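Local coordinates for protein acetyl transferase (Salmonella typhimurium, PDB 1S7K) that acetylates the N-terminal alpha-amino group of ribosomal protein L7/L12, probably with acetyl-coenzyme A as the acetyl donor, as a dimeric enzyme of the GNAT family, at residues G60-L63 with L64-G68; Q115-Q118 with A119-H123; T122-A125 with R126-D129. One frame throughout, in Å; residues are numbered along the deposited sequence.

Contact 1: residues G60-L63 with L64-G68; sequences GNIL and LHQRG
Leu63 and Arg67 run side by side and point the same way, one turn apart near the end of helix 55-67. The arginine chain is extended from CG to NE, and the chi4 turn at its head (49°) folds NH2 back over the helix, where it donates to the carbonyl oxygen of Leu63, one turn back: Arg67 NH2 to Leu63 O is 2.9 Å. This bond comes in from the flank of the carbonyl, at a C=O...N angle of 112°. Leu63 O also takes a weak bond from Arg67 N at 3.2 Å, so main chain and side chain of one residue both reach it. Gln66 crosses Leu63 at a slant, its OE1 3.8 Å from Leu63 CD2, and receives a weak bond from Arg67 NH2. On the inner side His65 swings its ring away from the preceding turn, CG trans to the backbone N (chi1 -169°); the ring bonds to Glu6 and to Met72 N and stands edge-to-face with Tyr73. Asn61 O accepts His65 N at 2.9 Å. Gly68, with positive phi, sends its N-H back to Leu64 O, weakly, and to His65 O, closing the helix with a Schellman motif.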
loop_
_atom_site.group_PDB
_atom_site.type_symbol
_atom_site.label_atom_id
_atom_site.label_comp_id
_atom_site.label_asym_id
_atom_site.label_seq_id
_atom_site.Cartn_x
_atom_site.Cartn_y
_atom_site.Cartn_z
ATOM N N GLY A 60 -2.441 -20.147 0.834
ATOM C CA GLY A 60 -2.992 -18.794 0.852
ATOM C C GLY A 60 -2.441 -17.952 -0.288
ATOM O O GLY A 60 -3.185 -17.218 -0.972
ATOM N N ASN A 61 -1.144 -18.098 -0.580
ATOM C CA ASN A 61 -0.616 -17.248 -1.672
ATOM C C ASN A 61 -1.094 -17.685 -3.081
ATOM O O ASN A 61 -1.267 -16.850 -3.982
ATOM C CB ASN A 61 0.901 -17.183 -1.541
ATOM C CG ASN A 61 1.329 -16.256 -0.392
ATOM O OD1 ASN A 61 2.462 -16.295 0.095
ATOM N ND2 ASN A 61 0.407 -15.403 0.027
ATOM N N ILE A 62 -1.348 -18.986 -3.239
ATOM C CA ILE A 62 -1.845 -19.593 -4.485
ATOM C C ILE A 62 -3.211 -18.988 -4.801
ATOM O O ILE A 62 -3.469 -18.629 -5.945
ATOM C CB ILE A 62 -1.910 -21.173 -4.346
ATOM C CG1 ILE A 62 -0.480 -21.730 -4.217
ATOM C CG2 ILE A 62 -2.625 -21.792 -5.527
ATOM C CD1 ILE A 62 -0.362 -23.206 -4.064
ATOM N N LEU A 63 -4.077 -18.839 -3.794
ATOM C CA LEU A 63 -5.404 -18.246 -4.008
ATOM C C LEU A 63 -5.277 -16.819 -4.517
ATOM O O LEU A 63 -5.935 -16.453 -5.479
ATOM C CB LEU A 63 -6.237 -18.252 -2.718
ATOM C CG LEU A 63 -6.391 -19.686 -2.222
ATOM C CD1 LEU A 63 -7.143 -19.672 -0.902
ATOM C CD2 LEU A 63 -7.129 -20.529 -3.276
ATOM N N LEU A 64 -4.427 -15.993 -3.883
ATOM C CA LEU A 64 -4.238 -14.624 -4.365
ATOM C C LEU A 64 -3.669 -14.643 -5.805
ATOM O O LEU A 64 -4.022 -13.806 -6.656
ATOM C CB LEU A 64 -3.239 -13.871 -3.447
ATOM C CG LEU A 64 -3.701 -13.720 -1.984
ATOM C CD1 LEU A 64 -2.653 -13.015 -1.109
ATOM C CD2 LEU A 64 -5.056 -12.988 -2.001
ATOM N N HIS A 65 -2.783 -15.586 -6.061
ATOM C CA HIS A 65 -2.123 -15.688 -7.361
ATOM C C HIS A 65 -3.160 -15.949 -8.461
ATOM O O HIS A 65 -3.130 -15.319 -9.510
ATOM C CB HIS A 65 -1.019 -16.766 -7.277
ATOM C CG HIS A 65 -0.093 -16.803 -8.465
ATOM N ND1 HIS A 65 1.282 -16.793 -8.337
ATOM C CD2 HIS A 65 -0.341 -17.023 -9.782
ATOM C CE1 HIS A 65 1.836 -17.030 -9.516
ATOM N NE2 HIS A 65 0.871 -17.174 -10.411
ATOM N N GLN A 66 -4.128 -16.816 -8.188
ATOM C CA GLN A 66 -5.158 -17.140 -9.179
ATOM C C GLN A 66 -6.119 -15.974 -9.381
ATOM O O GLN A 66 -6.775 -15.858 -10.421
ATOM C CB GLN A 66 -5.961 -18.380 -8.739
ATOM C CG GLN A 66 -5.158 -19.676 -8.510
ATOM C CD GLN A 66 -5.992 -20.812 -7.869
ATOM O OE1 GLN A 66 -6.879 -20.564 -7.026
ATOM N NE2 GLN A 66 -5.701 -22.062 -8.259
ATOM N N ARG A 67 -6.212 -15.096 -8.396
ATOM C CA ARG A 67 -7.125 -13.982 -8.515
ATOM C C ARG A 67 -6.463 -12.711 -9.014
ATOM O O ARG A 67 -7.130 -11.735 -9.380
ATOM C CB ARG A 67 -7.814 -13.800 -7.167
ATOM C CG ARG A 67 -8.403 -15.147 -6.675
ATOM C CD ARG A 67 -9.111 -15.059 -5.341
ATOM N NE ARG A 67 -9.997 -16.210 -5.073
ATOM C CZ ARG A 67 -9.656 -17.492 -5.214
ATOM N NH1 ARG A 67 -10.542 -18.442 -4.945
ATOM N NH2 ARG A 67 -8.432 -17.829 -5.640
ATOM N N GLY A 68 -5.133 -12.752 -9.097
ATOM C CA GLY A 68 -4.390 -11.587 -9.546
ATOM C C GLY A 68 -4.280 -10.546 -8.444
ATOM O O GLY A 68 -4.153 -9.340 -8.746
#

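Contact 2: residues Q115-Q118 with A119-H123; sequences QSLQ and ALMTH
Helix 112-127 is the helix of the beta-alpha-beta unit that joins strand 96-103 to strand 132-138, and residues 115-123 form its middle turns. The principal side-chain meeting here is between Leu117 and Met121, one turn apart. The leucine holds CG trans to its own N (chi1 176°), which carries CD1 forward along the helix until it lies 3.6 Å from Met121 CG. The methionine chain is bent at chi3 (-58°), and this turns its methyl group back over the preceding turn, with Met121 CE 4.0 Å from Leu117 CG and SD 4.1 Å from the same carbon. The backbone beneath is regular: Met121 N reaches Leu117 O at 2.9 Å in a nearly straight bond (169°), and Leu120 N bonds to Ser116 O at the same length. Beyond this pair, Met121 packs on Phe153 and Ile179. Leu120 leans to the sheet, against Leu16, Leu85, Phe87 and Ile8. Ser116 turns its hydroxyl to the carbonyl of Ile112, so its buried polar atom is satisfied within the helix. Ile112 and Met113, one turn earlier, bind CoA in the complex; the ligand is absent here. A helix that follows strand 96-103, starts at CoA-binding residues and packs its apolar side on the sheet is consistent with the one whose N-terminal end receives the CoA pyrophosphate in the GNAT fold.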
loop_
_atom_site.group_PDB
_atom_site.type_symbol
_atom_site.label_atom_id
_atom_site.label_comp_id
_atom_site.label_asym_id
_atom_site.label_seq_id
_atom_site.Cartn_x
_atom_site.Cartn_y
_atom_site.Cartn_z
ATOM N N GLN A 115 18.144 -11.126 -12.895
ATOM C CA GLN A 115 17.745 -11.688 -14.171
ATOM C C GLN A 115 16.339 -12.180 -14.056
ATOM O O GLN A 115 15.530 -11.950 -14.969
ATOM C CB GLN A 115 18.682 -12.846 -14.617
ATOM C CG GLN A 115 20.076 -12.383 -14.960
ATOM C CD GLN A 115 20.908 -13.470 -15.551
ATOM O OE1 GLN A 115 21.417 -13.353 -16.710
ATOM N NE2 GLN A 115 21.063 -14.541 -14.804
ATOM N N SER A 116 15.997 -12.784 -12.916
ATOM C CA SER A 116 14.620 -13.292 -12.774
ATOM C C SER A 116 13.604 -12.150 -12.794
ATOM O O SER A 116 12.534 -12.228 -13.422
ATOM C CB SER A 116 14.456 -14.066 -11.459
ATOM O OG SER A 116 15.169 -15.291 -11.584
ATOM N N LEU A 117 13.956 -11.066 -12.122
ATOM C CA LEU A 117 13.007 -9.931 -12.063
ATOM C C LEU A 117 12.849 -9.253 -13.416
ATOM O O LEU A 117 11.719 -8.957 -13.803
ATOM C CB LEU A 117 13.448 -8.947 -10.991
ATOM C CG LEU A 117 12.606 -7.666 -10.884
ATOM C CD1 LEU A 117 11.114 -7.994 -10.585
ATOM C CD2 LEU A 117 13.232 -6.786 -9.792
ATOM N N GLN A 118 13.927 -9.093 -14.191
ATOM C CA GLN A 118 13.753 -8.436 -15.485
ATOM C C GLN A 118 12.871 -9.294 -16.367
ATOM O O GLN A 118 12.020 -8.765 -17.111
ATOM C CB GLN A 118 15.098 -8.202 -16.175
ATOM C CG GLN A 118 16.029 -7.414 -15.261
ATOM C CD GLN A 118 17.046 -6.661 -16.070
ATOM O OE1 GLN A 118 17.435 -7.128 -17.170
ATOM N NE2 GLN A 118 17.479 -5.500 -15.577
ATOM N N ALA A 119 13.018 -10.614 -16.236
ATOM C CA ALA A 119 12.228 -11.524 -17.063
ATOM C C ALA A 119 10.771 -11.465 -16.673
ATOM O O ALA A 119 9.895 -11.422 -17.547
ATOM C CB ALA A 119 12.734 -12.973 -16.917
ATOM N N LEU A 120 10.529 -11.434 -15.357
ATOM C CA LEU A 120 9.170 -11.419 -14.826
ATOM C C LEU A 120 8.451 -10.155 -15.245
ATOM O O LEU A 120 7.288 -10.236 -15.655
ATOM C CB LEU A 120 9.167 -11.564 -13.295
ATOM C CG LEU A 120 7.832 -11.427 -12.577
ATOM C CD1 LEU A 120 6.861 -12.487 -13.148
ATOM C CD2 LEU A 120 8.028 -11.547 -11.019
ATOM N N MET A 121 9.128 -9.002 -15.137
ATOM C CA MET A 121 8.536 -7.708 -15.506
ATOM C C MET A 121 8.218 -7.638 -17.011
ATOM O O MET A 121 7.152 -7.204 -17.427
ATOM C CB MET A 121 9.478 -6.569 -15.097
ATOM C CG MET A 121 9.625 -6.481 -13.551
ATOM S SD MET A 121 10.597 -4.949 -13.118
ATOM C CE MET A 121 12.121 -5.250 -14.034
ATOM N N THR A 122 9.116 -8.152 -17.821
ATOM C CA THR A 122 8.934 -8.149 -19.275
ATOM C C THR A 122 7.712 -8.995 -19.629
ATOM O O THR A 122 6.886 -8.613 -20.458
ATOM C CB THR A 122 10.182 -8.791 -19.940
ATOM O OG1 THR A 122 11.231 -7.815 -19.970
ATOM C CG2 THR A 122 9.821 -9.342 -21.342
ATOM N N HIS A 123 7.645 -10.139 -18.970
ATOM C CA HIS A 123 6.545 -11.088 -19.156
ATOM C C HIS A 123 5.191 -10.431 -18.771
ATOM O O HIS A 123 4.186 -10.599 -19.493
ATOM C CB HIS A 123 6.806 -12.304 -18.301
ATOM C CG HIS A 123 5.664 -13.281 -18.279
ATOM N ND1 HIS A 123 5.558 -14.302 -19.208
ATOM C CD2 HIS A 123 4.603 -13.412 -17.443
ATOM C CE1 HIS A 123 4.479 -15.025 -18.935
ATOM N NE2 HIS A 123 3.884 -14.509 -17.874
#

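Contact 3: residues T122-A125 with R126-D129; sequences THYA and RRGD
Arg127 packs its aliphatic chain on the ring of Tyr124 at the C-terminal end of helix 112-127, a local surface contact where the chain leaves the helix for strand 132-138. The two side chains run side by side, pointing the same way. Arg127 CD sits over one face of the phenol ring, 3.9 Å from the centroid of Tyr124 and 18° off the normal, a CH-pi contact. Further out, Arg127 NE comes to 3.1 Å from Tyr124 CE1, and the tyrosine hydroxyl lies above the centre of the guanidinium. The two flat groups are inclined by 40°, so they overlap without stacking in parallel.

The bend at chi3 of the arginine (42°) turns the guanidinium toward Asp129, which holds it by two bonds in a salt bridge. Arg127 NE to Asp129 OD2 is 2.9 Å, met on the syn side; Arg127 NH1 to Asp129 OD1 is modelled at 2.5 Å, shorter than usual, so its exact length is doubtful. The two-pronged pairing probably limits rotation of the guanidinium. Arg127 CD also lies 3.6 Å from His123 NE2, meeting that ring obliquely, and a water 2.7 Å from His123 NE2 also accepts a bond from Arg127 NH2.

The segment closes the helix of the GNAT beta-alpha-beta crossover, and the first non-helical residue is Gly128, with positive phi; the conformation suits glycine, which has no CB to meet the carbonyl oxygen of Arg127. Gly128 N still bonds back to Tyr124 O at 2.6 Å. Turned inward, the tyrosine hydroxyl bonds to Tyr73 OH, and its ring meets Phe87 edge-to-face.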
loop_
_atom_site.group_PDB
_atom_site.type_symbol
_atom_site.label_atom_id
_atom_site.label_comp_id
_atom_site.label_asym_id
_atom_site.label_seq_id
_atom_site.Cartn_x
_atom_site.Cartn_y
_atom_site.Cartn_z
ATOM N N THR A 122 9.116 -8.152 -17.821
ATOM C CA THR A 122 8.934 -8.149 -19.275
ATOM C C THR A 122 7.712 -8.995 -19.629
ATOM O O THR A 122 6.886 -8.613 -20.458
ATOM C CB THR A 122 10.182 -8.791 -19.940
ATOM O OG1 THR A 122 11.231 -7.815 -19.970
ATOM C CG2 THR A 122 9.821 -9.342 -21.342
ATOM N N HIS A 123 7.645 -10.139 -18.970
ATOM C CA HIS A 123 6.545 -11.088 -19.156
ATOM C C HIS A 123 5.191 -10.431 -18.771
ATOM O O HIS A 123 4.186 -10.599 -19.493
ATOM C CB HIS A 123 6.806 -12.304 -18.301
ATOM C CG HIS A 123 5.664 -13.281 -18.279
ATOM N ND1 HIS A 123 5.558 -14.302 -19.208
ATOM C CD2 HIS A 123 4.603 -13.412 -17.443
ATOM C CE1 HIS A 123 4.479 -15.025 -18.935
ATOM N NE2 HIS A 123 3.884 -14.509 -17.874
ATOM N N TYR A 124 5.156 -9.680 -17.674
ATOM C CA TYR A 124 3.893 -9.034 -17.299
ATOM C C TYR A 124 3.562 -7.850 -18.179
ATOM O O TYR A 124 2.379 -7.577 -18.425
ATOM C CB TYR A 124 3.922 -8.634 -15.834
ATOM C CG TYR A 124 3.340 -9.761 -15.092
ATOM C CD1 TYR A 124 1.972 -9.805 -14.877
ATOM C CD2 TYR A 124 4.121 -10.824 -14.676
ATOM C CE1 TYR A 124 1.389 -10.877 -14.260
ATOM C CE2 TYR A 124 3.542 -11.915 -14.038
ATOM C CZ TYR A 124 2.151 -11.909 -13.841
ATOM O OH TYR A 124 1.531 -12.875 -13.140
ATOM N N ALA A 125 4.590 -7.146 -18.655
ATOM C CA ALA A 125 4.332 -6.020 -19.581
ATOM C C ALA A 125 3.689 -6.642 -20.832
ATOM O O ALA A 125 2.739 -6.054 -21.450
ATOM C CB ALA A 125 5.664 -5.330 -19.984
ATOM N N ARG A 126 4.200 -7.801 -21.239
ATOM C CA ARG A 126 3.621 -8.461 -22.427
ATOM C C ARG A 126 2.188 -8.932 -22.175
ATOM O O ARG A 126 1.323 -8.710 -23.033
ATOM C CB ARG A 126 4.533 -9.568 -22.932
ATOM C CG ARG A 126 5.947 -9.020 -23.114
ATOM C CD ARG A 126 6.613 -9.251 -24.476
ATOM N NE ARG A 126 7.477 -8.089 -24.703
ATOM C CZ ARG A 126 8.681 -8.090 -25.270
ATOM N NH1 ARG A 126 9.240 -9.209 -25.718
ATOM N NH2 ARG A 126 9.345 -6.945 -25.347
ATOM N N ARG A 127 1.923 -9.477 -20.973
ATOM C CA ARG A 127 0.546 -9.882 -20.566
ATOM C C ARG A 127 -0.289 -8.596 -20.583
ATOM O O ARG A 127 -1.411 -8.550 -21.131
ATOM C CB ARG A 127 0.522 -10.453 -19.153
ATOM C CG ARG A 127 0.971 -11.894 -19.069
ATOM C CD ARG A 127 1.067 -12.355 -17.631
ATOM N NE ARG A 127 -0.038 -11.922 -16.750
ATOM C CZ ARG A 127 -0.805 -12.773 -16.066
ATOM N NH1 ARG A 127 -1.780 -12.341 -15.257
ATOM N NH2 ARG A 127 -0.609 -14.063 -16.213
ATOM N N GLY A 128 0.279 -7.556 -19.987
ATOM C CA GLY A 128 -0.348 -6.254 -19.984
ATOM C C GLY A 128 -1.119 -5.881 -18.754
ATOM O O GLY A 128 -1.636 -4.745 -18.676
ATOM N N ASP A 129 -1.285 -6.831 -17.832
ATOM C CA ASP A 129 -2.043 -6.520 -16.652
ATOM C C ASP A 129 -1.255 -5.814 -15.575
ATOM O O ASP A 129 -1.833 -5.383 -14.580
ATOM C CB ASP A 129 -2.797 -7.734 -16.077
ATOM C CG ASP A 129 -1.943 -9.012 -15.935
ATOM O OD1 ASP A 129 -2.429 -9.939 -15.205
ATOM O OD2 ASP A 129 -0.853 -9.110 -16.553
HETATM O O HOH W 1 1.843 -15.882 -16.663
#

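Overall arrangement
The three contacts occupy two helices of the GNAT domain and follow one another along the chain. Contact 1 lies at the end of helix 55-67, just before strand 71-77, whereas contacts 2 and 3 are successive parts of helix 112-127; they share Thr122 and His123, and their centres are 9 Å apart. Contact 1 is about 19 Å from contact 2 and 18 Å from contact 3, centre to centre, and touches neither, although its nearest atoms come within about 5 Å of contact 3. Tyr73 of strand 71-77 links the two regions, meeting both His65 and Tyr124. Contact 2 adjoins the CoA site, whereas contacts 1 and 3 end their helices away from it.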